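Side-chain contacts in 3-hydroxyisobutyryl-CoA hydrolase (Mycobacterium thermoresistibile, PDB 4HDT), which probably hydrolyses 3-hydroxyisobutyryl-CoA to 3-hydroxyisobutyrate and coenzyme A, and belongs to the crotonase superfamily: residues S79-G84 with D304-I309; R89-E94 with C297-S302; D241-L246 with D259-R264. One frame throughout, in Å; residues are numbered along the deposited sequence.

Interaction 1 of 3, residues S79-G84 with D304-I309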
ATOM      1  N   SER A  79       6.502  -2.390 -19.333  1.00 18.88           N
ATOM      2  CA  SER A  79       5.277  -3.015 -19.820  1.00 18.57           C
ATOM      3  C   SER A  79       4.263  -2.021 -20.395  1.00 19.03           C
ATOM      4  O   SER A  79       3.629  -2.270 -21.415  1.00 19.74           O
ATOM      5  CB  SER A  79       4.626  -3.846 -18.690  1.00 17.38           C
ATOM      6  OG  SER A  79       3.506  -4.558 -19.160  1.00 17.15           O
ATOM      7  N   ALA A  80       4.101  -0.896 -19.712  1.00 18.81           N
ATOM      8  CA  ALA A  80       3.178   0.152 -20.158  1.00 20.08           C
ATOM      9  C   ALA A  80       3.581   0.718 -21.504  1.00 22.36           C
ATOM     10  O   ALA A  80       2.721   1.074 -22.294  1.00 24.34           O
ATOM     11  CB  ALA A  80       3.086   1.274 -19.127  1.00 19.26           C
ATOM     12  N   LYS A  81       4.879   0.775 -21.767  1.00 23.43           N
ATOM     13  CA  LYS A  81       5.365   1.226 -23.095  1.00 25.75           C
ATOM     14  C   LYS A  81       5.134   0.169 -24.188  1.00 27.55           C
ATOM     15  O   LYS A  81       4.999   0.511 -25.377  1.00 30.10           O
ATOM     16  CB  LYS A  81       6.829   1.705 -23.000  1.00 26.88           C
ATOM     17  CG  LYS A  81       7.002   2.959 -22.134  1.00 27.21           C
ATOM     18  CD  LYS A  81       8.334   3.675 -22.347  1.00 29.99           C
ATOM     19  CE  LYS A  81       9.526   2.914 -21.766  1.00 30.46           C
ATOM     20  NZ  LYS A  81      10.843   3.503 -22.179  1.00 32.21           N
ATOM     21  N   ALA A  82       5.048  -1.100 -23.780  1.00 26.51           N
ATOM     22  CA  ALA A  82       4.749  -2.227 -24.662  1.00 28.46           C
ATOM     23  C   ALA A  82       3.239  -2.462 -24.664  1.00 29.13           C
ATOM     24  O   ALA A  82       2.493  -1.498 -24.714  1.00 31.52           O
ATOM     25  CB  ALA A  82       5.502  -3.465 -24.191  1.00 28.02           C
ATOM     26  N   ASP A  83       2.766  -3.706 -24.537  1.00 27.74           N
ATOM     27  CA  ASP A  83       1.335  -3.951 -24.615  1.00 27.60           C
ATOM     28  C   ASP A  83       0.657  -4.199 -23.238  1.00 24.94           C
ATOM     29  O   ASP A  83      -0.514  -4.581 -23.190  1.00 25.15           O
ATOM     30  CB  ASP A  83       1.030  -5.063 -25.657  1.00 30.46           C
ATOM     31  CG  ASP A  83       1.212  -6.476 -25.123  1.00 30.90           C
ATOM     32  OD1 ASP A  83       1.690  -6.667 -23.991  1.00 31.35           O
ATOM     33  OD2 ASP A  83       0.858  -7.432 -25.869  1.00 35.17           O
ATOM     34  N   GLY A  84       1.378  -3.941 -22.144  1.00 22.02           N
ATOM     35  CA  GLY A  84       0.804  -4.057 -20.784  1.00 20.01           C
ATOM     36  C   GLY A  84       0.665  -5.487 -20.229  1.00 19.05           C
ATOM     37  O   GLY A  84       0.159  -5.709 -19.130  1.00 17.78           O
ATOM     38  N   ASP A 304      -0.061   9.756 -18.135  1.00 15.44           N
ATOM     39  CA  ASP A 304       0.584  10.113 -16.889  1.00 14.54           C
ATOM     40  C   ASP A 304       1.322   8.976 -16.195  1.00 13.95           C
ATOM     41  O   ASP A 304       2.272   9.208 -15.484  1.00 13.52           O
ATOM     42  CB  ASP A 304      -0.401  10.768 -15.918  1.00 14.12           C
ATOM     43  CG  ASP A 304      -0.648  12.239 -16.230  1.00 14.75           C
ATOM     44  OD1 ASP A 304      -0.168  12.731 -17.290  1.00 15.23           O
ATOM     45  OD2 ASP A 304      -1.310  12.915 -15.413  1.00 14.57           O
ATOM     46  N   LEU A 305       0.876   7.732 -16.353  1.00 13.77           N
ATOM     47  CA  LEU A 305       1.612   6.633 -15.742  1.00 13.53           C
ATOM     48  C   LEU A 305       3.043   6.566 -16.288  1.00 14.35           C
ATOM     49  O   LEU A 305       4.009   6.496 -15.529  1.00 14.27           O
ATOM     50  CB  LEU A 305       0.898   5.298 -15.937  1.00 13.25           C
ATOM     51  CG  LEU A 305       1.600   4.127 -15.255  1.00 12.75           C
ATOM     52  CD1 LEU A 305       1.690   4.282 -13.751  1.00 12.20           C
ATOM     53  CD2 LEU A 305       0.951   2.818 -15.658  1.00 12.80           C
ATOM     54  N   VAL A 306       3.194   6.649 -17.602  1.00 15.90           N
ATOM     55  CA  VAL A 306       4.520   6.584 -18.227  1.00 17.03           C
ATOM     56  C   VAL A 306       5.366   7.810 -17.860  1.00 17.05           C
ATOM     57  O   VAL A 306       6.536   7.694 -17.471  1.00 16.88           O
ATOM     58  CB  VAL A 306       4.355   6.395 -19.754  1.00 18.22           C
ATOM     59  CG1 VAL A 306       5.676   6.573 -20.488  1.00 19.34           C
ATOM     60  CG2 VAL A 306       3.736   5.032 -20.025  1.00 18.45           C
ATOM     61  N   GLU A 307       4.760   8.987 -17.969  1.00 17.71           N
ATOM     62  CA  GLU A 307       5.420  10.240 -17.661  1.00 18.09           C
ATOM     63  C   GLU A 307       5.831  10.260 -16.192  1.00 17.75           C
ATOM     64  O   GLU A 307       6.944  10.696 -15.849  1.00 17.83           O
ATOM     65  CB  GLU A 307       4.497  11.403 -18.020  1.00 18.96           C
ATOM     66  CG  GLU A 307       5.016  12.782 -17.629  1.00 19.62           C
ATOM     67  CD  GLU A 307       6.289  13.220 -18.302  1.00 21.32           C
ATOM     68  OE1 GLU A 307       6.843  12.524 -19.162  1.00 23.00           O
ATOM     69  OE2 GLU A 307       6.763  14.319 -17.990  1.00 21.57           O
ATOM     70  N   GLY A 308       4.906   9.842 -15.310  1.00 17.10           N
ATOM     71  CA  GLY A 308       5.178   9.821 -13.875  1.00 16.78           C
ATOM     72  C   GLY A 308       6.338   8.925 -13.494  1.00 16.83           C
ATOM     73  O   GLY A 308       7.260   9.327 -12.777  1.00 17.16           O
ATOM     74  N   ILE A 309       6.346   7.708 -13.999  1.00 17.48           N
ATOM     75  CA  ILE A 309       7.421   6.806 -13.668  1.00 18.12           C
ATOM     76  C   ILE A 309       8.707   7.289 -14.329  1.00 19.60           C
ATOM     77  O   ILE A 309       9.775   7.212 -13.728  1.00 20.59           O
ATOM     78  CB  ILE A 309       7.112   5.381 -14.105  1.00 17.70           C
ATOM     79  CG1 ILE A 309       5.920   4.794 -13.316  1.00 16.90           C
ATOM     80  CG2 ILE A 309       8.351   4.495 -13.989  1.00 18.24           C
ATOM     81  CD1 ILE A 309       5.434   3.474 -13.856  1.00 17.05           C
TER

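Interaction 2 of 3, residues R89-E94 with C297-S302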
ATOM      1  N   ARG A  89      -0.508  -9.203 -15.704  1.00 16.45           N
ATOM      2  CA  ARG A  89      -0.343 -10.485 -15.079  1.00 16.85           C
ATOM      3  C   ARG A  89       0.216 -10.321 -13.670  1.00 14.87           C
ATOM      4  O   ARG A  89      -0.178 -11.034 -12.751  1.00 14.27           O
ATOM      5  CB  ARG A  89       0.570 -11.373 -15.885  1.00 19.26           C
ATOM      6  CG  ARG A  89       0.606 -12.802 -15.340  1.00 21.65           C
ATOM      7  CD  ARG A  89      -0.762 -13.512 -15.402  1.00 25.36           C
ATOM      8  NE  ARG A  89      -0.891 -14.479 -14.318  1.00 28.82           N
ATOM      9  CZ  ARG A  89      -1.880 -15.368 -14.180  1.00 31.88           C
ATOM     10  NH1 ARG A  89      -2.853 -15.461 -15.094  1.00 36.83           N
ATOM     11  NH2 ARG A  89      -1.881 -16.197 -13.125  1.00 30.63           N
ATOM     12  N   PHE A  90       1.163  -9.404 -13.521  1.00 13.41           N
ATOM     13  CA  PHE A  90       1.747  -9.106 -12.204  1.00 12.47           C
ATOM     14  C   PHE A  90       0.626  -8.702 -11.234  1.00 12.12           C
ATOM     15  O   PHE A  90       0.530  -9.241 -10.135  1.00 11.78           O
ATOM     16  CB  PHE A  90       2.834  -8.005 -12.304  1.00 12.16           C
ATOM     17  CG  PHE A  90       3.302  -7.496 -10.965  1.00 11.62           C
ATOM     18  CD1 PHE A  90       4.128  -8.257 -10.166  1.00 11.70           C
ATOM     19  CD2 PHE A  90       2.859  -6.282 -10.501  1.00 11.30           C
ATOM     20  CE1 PHE A  90       4.577  -7.804  -8.935  1.00 11.37           C
ATOM     21  CE2 PHE A  90       3.265  -5.812  -9.267  1.00 11.02           C
ATOM     22  CZ  PHE A  90       4.118  -6.597  -8.457  1.00 10.92           C
ATOM     23  N   TRP A  91      -0.181  -7.749 -11.651  1.00 11.77           N
ATOM     24  CA  TRP A  91      -1.255  -7.245 -10.771  1.00 11.49           C
ATOM     25  C   TRP A  91      -2.265  -8.351 -10.488  1.00 11.88           C
ATOM     26  O   TRP A  91      -2.784  -8.439  -9.371  1.00 11.19           O
ATOM     27  CB  TRP A  91      -1.931  -6.049 -11.399  1.00 11.56           C
ATOM     28  CG  TRP A  91      -1.131  -4.810 -11.414  1.00 11.57           C
ATOM     29  CD1 TRP A  91      -0.259  -4.410 -10.468  1.00 11.50           C
ATOM     30  CD2 TRP A  91      -1.146  -3.791 -12.401  1.00 12.03           C
ATOM     31  NE1 TRP A  91       0.290  -3.201 -10.796  1.00 11.62           N
ATOM     32  CE2 TRP A  91      -0.245  -2.791 -11.989  1.00 11.79           C
ATOM     33  CE3 TRP A  91      -1.832  -3.618 -13.595  1.00 12.19           C
ATOM     34  CZ2 TRP A  91      -0.023  -1.605 -12.749  1.00 11.96           C
ATOM     35  CZ3 TRP A  91      -1.629  -2.443 -14.344  1.00 12.56           C
ATOM     36  CH2 TRP A  91      -0.723  -1.469 -13.930  1.00 12.39           C
ATOM     37  N   PHE A  92      -2.587  -9.159 -11.484  1.00 12.45           N
ATOM     38  CA  PHE A  92      -3.506 -10.280 -11.278  1.00 13.08           C
ATOM     39  C   PHE A  92      -3.008 -11.188 -10.138  1.00 12.29           C
ATOM     40  O   PHE A  92      -3.737 -11.484  -9.196  1.00 12.16           O
ATOM     41  CB  PHE A  92      -3.667 -11.047 -12.605  1.00 14.53           C
ATOM     42  CG  PHE A  92      -4.821 -11.993 -12.655  1.00 16.05           C
ATOM     43  CD1 PHE A  92      -4.682 -13.300 -12.271  1.00 17.06           C
ATOM     44  CD2 PHE A  92      -6.036 -11.578 -13.152  1.00 17.23           C
ATOM     45  CE1 PHE A  92      -5.757 -14.189 -12.332  1.00 17.89           C
ATOM     46  CE2 PHE A  92      -7.113 -12.438 -13.213  1.00 17.88           C
ATOM     47  CZ  PHE A  92      -6.976 -13.741 -12.793  1.00 18.21           C
ATOM     48  N   ASP A  93      -1.761 -11.623 -10.201  1.00 12.02           N
ATOM     49  CA  ASP A  93      -1.164 -12.477  -9.192  1.00 11.60           C
ATOM     50  C   ASP A  93      -0.953 -11.734  -7.859  1.00 10.80           C
ATOM     51  O   ASP A  93      -1.164 -12.292  -6.784  1.00 10.50           O
ATOM     52  CB  ASP A  93       0.168 -13.049  -9.698  1.00 12.18           C
ATOM     53  CG  ASP A  93      -0.017 -14.102 -10.779  1.00 13.19           C
ATOM     54  OD1 ASP A  93      -1.099 -14.782 -10.851  1.00 14.01           O
ATOM     55  OD2 ASP A  93       0.937 -14.307 -11.588  1.00 14.52           O
ATOM     56  N   GLU A  94      -0.559 -10.464  -7.937  1.00 10.28           N
ATOM     57  CA  GLU A  94      -0.308  -9.700  -6.724  1.00  9.57           C
ATOM     58  C   GLU A  94      -1.588  -9.459  -5.935  1.00  9.28           C
ATOM     59  O   GLU A  94      -1.599  -9.643  -4.720  1.00  8.89           O
ATOM     60  CB  GLU A  94       0.339  -8.357  -7.045  1.00  9.40           C
ATOM     61  CG  GLU A  94       0.728  -7.541  -5.815  1.00  9.14           C
ATOM     62  CD  GLU A  94       1.269  -6.185  -6.180  1.00  8.99           C
ATOM     63  OE1 GLU A  94       0.725  -5.598  -7.138  1.00  9.08           O
ATOM     64  OE2 GLU A  94       2.209  -5.685  -5.526  1.00  9.19           O
ATOM     65  N   CYS A 297      -5.416  -1.335 -14.803  1.00 12.90           N
ATOM     66  CA  CYS A 297      -5.455  -1.656 -16.225  1.00 14.49           C
ATOM     67  C   CYS A 297      -5.675  -0.413 -17.073  1.00 14.91           C
ATOM     68  O   CYS A 297      -5.007  -0.236 -18.110  1.00 15.32           O
ATOM     69  CB  CYS A 297      -6.540  -2.667 -16.497  1.00 15.62           C
ATOM     70  SG  CYS A 297      -6.117  -4.366 -16.014  1.00 18.01           S
ATOM     71  N   ALA A 298      -6.623   0.430 -16.665  1.00 14.64           N
ATOM     72  CA  ALA A 298      -6.881   1.684 -17.383  1.00 15.19           C
ATOM     73  C   ALA A 298      -5.644   2.603 -17.364  1.00 15.33           C
ATOM     74  O   ALA A 298      -5.298   3.208 -18.414  1.00 16.25           O
ATOM     75  CB  ALA A 298      -8.105   2.384 -16.798  1.00 15.15           C
ATOM     76  N   SER A 299      -4.973   2.672 -16.218  1.00 14.89           N
ATOM     77  CA  SER A 299      -3.796   3.522 -16.079  1.00 15.14           C
ATOM     78  C   SER A 299      -2.673   3.111 -17.066  1.00 15.65           C
ATOM     79  O   SER A 299      -1.876   3.954 -17.493  1.00 15.25           O
ATOM     80  CB  SER A 299      -3.272   3.515 -14.657  1.00 14.76           C
ATOM     81  OG  SER A 299      -2.473   2.373 -14.478  1.00 15.03           O
ATOM     82  N   LEU A 300      -2.612   1.840 -17.442  1.00 16.45           N
ATOM     83  CA  LEU A 300      -1.599   1.437 -18.425  1.00 16.97           C
ATOM     84  C   LEU A 300      -1.714   2.156 -19.769  1.00 17.75           C
ATOM     85  O   LEU A 300      -0.736   2.253 -20.515  1.00 19.09           O
ATOM     86  CB  LEU A 300      -1.636  -0.072 -18.681  1.00 17.22           C
ATOM     87  CG  LEU A 300      -1.089  -0.975 -17.624  1.00 16.92           C
ATOM     88  CD1 LEU A 300      -1.376  -2.417 -18.084  1.00 17.43           C
ATOM     89  CD2 LEU A 300       0.422  -0.737 -17.424  1.00 16.73           C
ATOM     90  N   LYS A 301      -2.914   2.584 -20.134  1.00 18.28           N
ATOM     91  CA  LYS A 301      -3.174   3.298 -21.381  1.00 18.94           C
ATOM     92  C   LYS A 301      -2.962   4.813 -21.242  1.00 18.63           C
ATOM     93  O   LYS A 301      -3.047   5.553 -22.212  1.00 19.73           O
ATOM     94  CB  LYS A 301      -4.607   3.011 -21.882  1.00 20.06           C
ATOM     95  N   SER A 302      -2.653   5.272 -20.034  1.00 17.24           N
ATOM     96  CA  SER A 302      -2.531   6.715 -19.775  1.00 16.91           C
ATOM     97  C   SER A 302      -1.162   7.323 -20.091  1.00 17.12           C
ATOM     98  O   SER A 302      -0.131   6.692 -19.917  1.00 17.05           O
ATOM     99  CB  SER A 302      -2.890   6.998 -18.313  1.00 15.88           C
ATOM    100  OG  SER A 302      -1.873   6.582 -17.380  1.00 14.73           O
TER

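Interaction 3 of 3, residues D241-L246 with D259-R264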
ATOM      1  N   ASP A 241     -11.861  21.409  -4.998  1.00 17.37           N
ATOM      2  CA  ASP A 241     -12.546  21.893  -3.774  1.00 17.62           C
ATOM      3  C   ASP A 241     -11.686  21.696  -2.517  1.00 16.42           C
ATOM      4  O   ASP A 241     -11.624  22.575  -1.627  1.00 16.85           O
ATOM      5  CB  ASP A 241     -13.902  21.214  -3.559  1.00 18.80           C
ATOM      6  CG  ASP A 241     -14.928  21.605  -4.605  1.00 21.29           C
ATOM      7  OD1 ASP A 241     -14.809  22.716  -5.167  1.00 23.59           O
ATOM      8  OD2 ASP A 241     -15.853  20.798  -4.867  1.00 23.24           O
ATOM      9  N   ILE A 242     -11.042  20.537  -2.442  1.00 14.87           N
ATOM     10  CA  ILE A 242     -10.198  20.172  -1.314  1.00 14.04           C
ATOM     11  C   ILE A 242      -8.967  21.089  -1.207  1.00 14.08           C
ATOM     12  O   ILE A 242      -8.683  21.657  -0.141  1.00 14.04           O
ATOM     13  CB  ILE A 242      -9.837  18.669  -1.362  1.00 13.45           C
ATOM     14  CG1 ILE A 242     -11.102  17.836  -1.182  1.00 13.27           C
ATOM     15  CG2 ILE A 242      -8.717  18.351  -0.373  1.00 13.04           C
ATOM     16  CD1 ILE A 242     -10.898  16.336  -1.431  1.00 12.69           C
ATOM     17  N   ILE A 243      -8.286  21.287  -2.331  1.00 14.46           N
ATOM     18  CA  ILE A 243      -7.142  22.186  -2.378  1.00 14.82           C
ATOM     19  C   ILE A 243      -7.564  23.590  -1.942  1.00 15.42           C
ATOM     20  O   ILE A 243      -6.882  24.209  -1.120  1.00 15.63           O
ATOM     21  CB  ILE A 243      -6.508  22.203  -3.793  1.00 14.96           C
ATOM     22  CG1 ILE A 243      -5.902  20.839  -4.112  1.00 14.56           C
ATOM     23  CG2 ILE A 243      -5.463  23.309  -3.929  1.00 15.51           C
ATOM     24  CD1 ILE A 243      -5.480  20.708  -5.553  1.00 14.78           C
ATOM     25  N   ALA A 244      -8.682  24.094  -2.474  1.00 15.87           N
ATOM     26  CA  ALA A 244      -9.197  25.437  -2.075  1.00 16.47           C
ATOM     27  C   ALA A 244      -9.444  25.548  -0.585  1.00 16.32           C
ATOM     28  O   ALA A 244      -9.104  26.554   0.022  1.00 16.41           O
ATOM     29  CB  ALA A 244     -10.461  25.802  -2.855  1.00 17.36           C
ATOM     30  N   ALA A 245     -10.014  24.502   0.003  1.00 15.45           N
ATOM     31  CA  ALA A 245     -10.294  24.525   1.428  1.00 15.40           C
ATOM     32  C   ALA A 245      -9.006  24.499   2.247  1.00 15.00           C
ATOM     33  O   ALA A 245      -8.881  25.206   3.242  1.00 15.22           O
ATOM     34  CB  ALA A 245     -11.160  23.336   1.796  1.00 14.93           C
ATOM     35  N   LEU A 246      -8.048  23.654   1.841  1.00 14.34           N
ATOM     36  CA  LEU A 246      -6.767  23.595   2.545  1.00 14.18           C
ATOM     37  C   LEU A 246      -6.102  24.987   2.480  1.00 15.40           C
ATOM     38  O   LEU A 246      -5.561  25.466   3.476  1.00 15.57           O
ATOM     39  CB  LEU A 246      -5.825  22.541   1.916  1.00 13.60           C
ATOM     40  CG  LEU A 246      -6.215  21.096   2.128  1.00 12.77           C
ATOM     41  CD1 LEU A 246      -5.502  20.167   1.139  1.00 12.52           C
ATOM     42  CD2 LEU A 246      -5.966  20.685   3.582  1.00 12.65           C
ATOM     43  N   ASP A 259       0.160  22.264  -1.172  1.00 15.44           N
ATOM     44  CA  ASP A 259       1.336  22.361  -2.050  1.00 16.75           C
ATOM     45  C   ASP A 259       1.731  21.005  -2.595  1.00 16.19           C
ATOM     46  O   ASP A 259       2.148  20.917  -3.762  1.00 17.05           O
ATOM     47  CB  ASP A 259       2.547  22.927  -1.294  1.00 17.69           C
ATOM     48  CG  ASP A 259       2.428  24.448  -0.971  1.00 19.07           C
ATOM     49  OD1 ASP A 259       1.620  25.213  -1.541  1.00 19.43           O
ATOM     50  OD2 ASP A 259       3.196  24.914  -0.098  1.00 21.74           O
ATOM     51  N   LEU A 260       1.650  19.980  -1.747  1.00 15.24           N
ATOM     52  CA  LEU A 260       2.089  18.620  -2.160  1.00 15.17           C
ATOM     53  C   LEU A 260       1.099  18.026  -3.170  1.00 14.42           C
ATOM     54  O   LEU A 260       1.508  17.501  -4.215  1.00 13.28           O
ATOM     55  CB  LEU A 260       2.365  17.699  -0.971  1.00 16.30           C
ATOM     56  CG  LEU A 260       3.003  16.338  -1.225  1.00 17.83           C
ATOM     57  CD1 LEU A 260       4.271  16.506  -2.042  1.00 18.18           C
ATOM     58  CD2 LEU A 260       3.300  15.561   0.053  1.00 18.49           C
ATOM     59  N   ILE A 261      -0.187  18.176  -2.899  1.00 13.63           N
ATOM     60  CA  ILE A 261      -1.230  17.704  -3.791  1.00 13.55           C
ATOM     61  C   ILE A 261      -1.088  18.327  -5.166  1.00 14.30           C
ATOM     62  O   ILE A 261      -1.277  17.672  -6.201  1.00 14.13           O
ATOM     63  CB  ILE A 261      -2.647  17.996  -3.202  1.00 13.43           C
ATOM     64  CG1 ILE A 261      -2.852  17.143  -1.959  1.00 13.13           C
ATOM     65  CG2 ILE A 261      -3.748  17.733  -4.224  1.00 13.60           C
ATOM     66  CD1 ILE A 261      -4.059  17.546  -1.161  1.00 13.18           C
ATOM     67  N   ALA A 262      -0.753  19.610  -5.179  1.00 15.04           N
ATOM     68  CA  ALA A 262      -0.700  20.366  -6.384  1.00 16.25           C
ATOM     69  C   ALA A 262       0.434  19.912  -7.276  1.00 16.33           C
ATOM     70  O   ALA A 262       0.441  20.262  -8.440  1.00 17.78           O
ATOM     71  CB  ALA A 262      -0.586  21.846  -6.050  1.00 16.64           C
ATOM     72  N   THR A 263       1.386  19.140  -6.754  1.00 16.11           N
ATOM     73  CA  THR A 263       2.429  18.534  -7.601  1.00 16.07           C
ATOM     74  C   THR A 263       2.034  17.199  -8.240  1.00 15.28           C
ATOM     75  O   THR A 263       2.794  16.688  -9.075  1.00 15.35           O
ATOM     76  CB  THR A 263       3.742  18.255  -6.829  1.00 16.23           C
ATOM     77  OG1 THR A 263       3.569  17.176  -5.882  1.00 16.19           O
ATOM     78  CG2 THR A 263       4.296  19.552  -6.170  1.00 17.06           C
ATOM     79  N   ARG A 264       0.885  16.646  -7.874  1.00 13.89           N
ATOM     80  CA  ARG A 264       0.534  15.287  -8.260  1.00 13.41           C
ATOM     81  C   ARG A 264      -0.255  15.301  -9.539  1.00 13.39           C
ATOM     82  O   ARG A 264      -0.738  16.350 -10.006  1.00 14.42           O
ATOM     83  CB  ARG A 264      -0.260  14.595  -7.143  1.00 12.84           C
ATOM     84  CG  ARG A 264       0.349  14.576  -5.770  1.00 12.85           C
ATOM     85  CD  ARG A 264       1.770  14.098  -5.790  1.00 13.06           C
ATOM     86  NE  ARG A 264       2.239  13.767  -4.462  1.00 13.31           N
ATOM     87  CZ  ARG A 264       3.476  13.358  -4.185  1.00 14.13           C
ATOM     88  NH1 ARG A 264       4.423  13.322  -5.122  1.00 14.44           N
ATOM     89  NH2 ARG A 264       3.800  13.011  -2.961  1.00 14.59           N
TER

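Interaction 1 of 3, residues S79-G84 with D304-I309
A80 meets V306 through methyl groups alone: A80 CB lies 3.9 Å from V306 CG2, the nearest approach between residues 79-84 and 304-309. In this crotonase-like fold the contact packs the C-terminal end of helix 73-81 against the early turns of helix 303-313, more than two hundred residues further along the chain. The two branches of V306 divide the work. With CG1 anti to the backbone N (chi1 170°), CG2 turns to the alanine methyl while CG1 comes within 4.2 Å of K81 CG. The lysine chain crosses the valine at about a right angle, meeting it with its inner methylenes around CG; further out it bends at chi3, and its ammonium makes a weak hydrogen bond to the Y77 hydroxyl. On the more deeply buried flank, L305 presents CD2 to A80 CB at 4.4 Å, a looser touch. Y77, one turn before K81, also packs on V306 and I309, extending the apolar seam along helix 303-313, and F147 lies against L305. Beyond the apolar first shell, polar groups tie down the first residue of each segment. D304 is held through its two carboxylate oxygens by S265 OG and the backbone N of R323, and the S79 hydroxyl is bonded to the backbone N of A87. After the helix, the chain folds back so that G84 N donates to S79 O at 2.9 Å.

Interaction 2 of 3, residues R89-E94 with C297-S302
C297 comes first to the indole of W91, but through its backbone: C297 N is 4.0 Å from W91 CZ3 and oblique to the ring, whereas the cysteine side chain sets out away from residues 89-94 and packs on R88, just before them on the same helix. At S299 the hydroxyl reaches the neighbourhood of the same six-membered ring, with OG 4.3 Å from W91 CH2, again obliquely; its polar partner is the carbonyl of S296, one turn back. L300 carries most of the packing. Its CG sits at the edge of the indole, near the ring plane, 3.6 Å from W91 CZ3, and the two methyls spread along this edge, both on the same side of the ring plane: CD1 approaches W91 CZ3 and CD2 approaches W91 CH2, each at 3.7 Å. The leucine and the tryptophan come from opposite directions, and a tryptophan chi1 of -72°, which sets CG anti to the carbonyl carbon, sends the benzo end of the ring across the gap to the leucine fork. In the crotonase-like fold the contact joins the first half of helix 85-103 to the last residues of helix 285-299 and the turn that follows. F147 and Y95 meet the indole with their rings inclined to it by about 15° and 25°, and Y293 and S296 also touch it. L300 itself lies in a type I beta turn from S299 to S302, where the S299 carbonyl takes two bonds from S302, one from its N and one from its hydroxyl. The hydroxyl bond, 2.6 Å from S302 OG to S299 O, lies in the carbonyl plane on a lone pair. That same OG caps the next helix by accepting from the backbone N of L305.

Interaction 3 of 3, residues D241-L246 with D259-R264
I243 and I261 both hold CG1 anti to the carbonyl carbon (chi1 -66° and -67°), which leaves each CG2 beside that carbon and sends CG1 and CD1 off on the other branch. The result is an unlike pairing, in which the longer arm of I243 lies along the short branch of I261. I243 CD1 is 3.7 Å from I261 CG2, and I243 CG1 follows at 3.8 Å, as the two side chains slide past each other in opposite directions. The other branch of I261 is taken by L246, whose CD1 meets I261 CD1 at 3.8 Å with the side chains crossing at about a right angle. I261 thus touches two residues three apart on helix 239-249, one with each branch. I261 also opens a type I beta turn that runs to R264. The L260 carbonyl accepts both T263 N and T263 OG1, the hydroxyl at 2.7 Å in the carbonyl plane, and L260 CD1 lies over one face of the R264 guanidinium, offset toward its rim. The contact packs two consecutive helices, 239-249 and 252-261, against each other in the helical part of this crotonase-like chain. Y234 touches both I242 and I261, helix 227-233 lies against L246 through W229 and C233, helix 164-171 meets I242 and I261, and L269 of helix 266-279 packs on I261.

In the fold
Interactions 1 and 2 form one continuous patch, their centres 10 Å apart. They bring together two pairs of consecutive helices, 73-81 with 85-103 and 285-299 with 303-313. L300 bridges the two contacts, its CD2 3.7 Å from A80 CB and 4.0 Å from L305 CD2; beside it, L305 CB is 3.5 Å from S299 O. Zinc lies near the patch: a bound ion is about 8 Å from the K81 side chain, and the W91 side chain is about 10 Å from a bound ion; D93 hydrogen-bonds to the zinc ligand H35. Interaction 3 stands apart, its centre 25 Å and 27 Å from those of interactions 1 and 2, and away from the known metal sites.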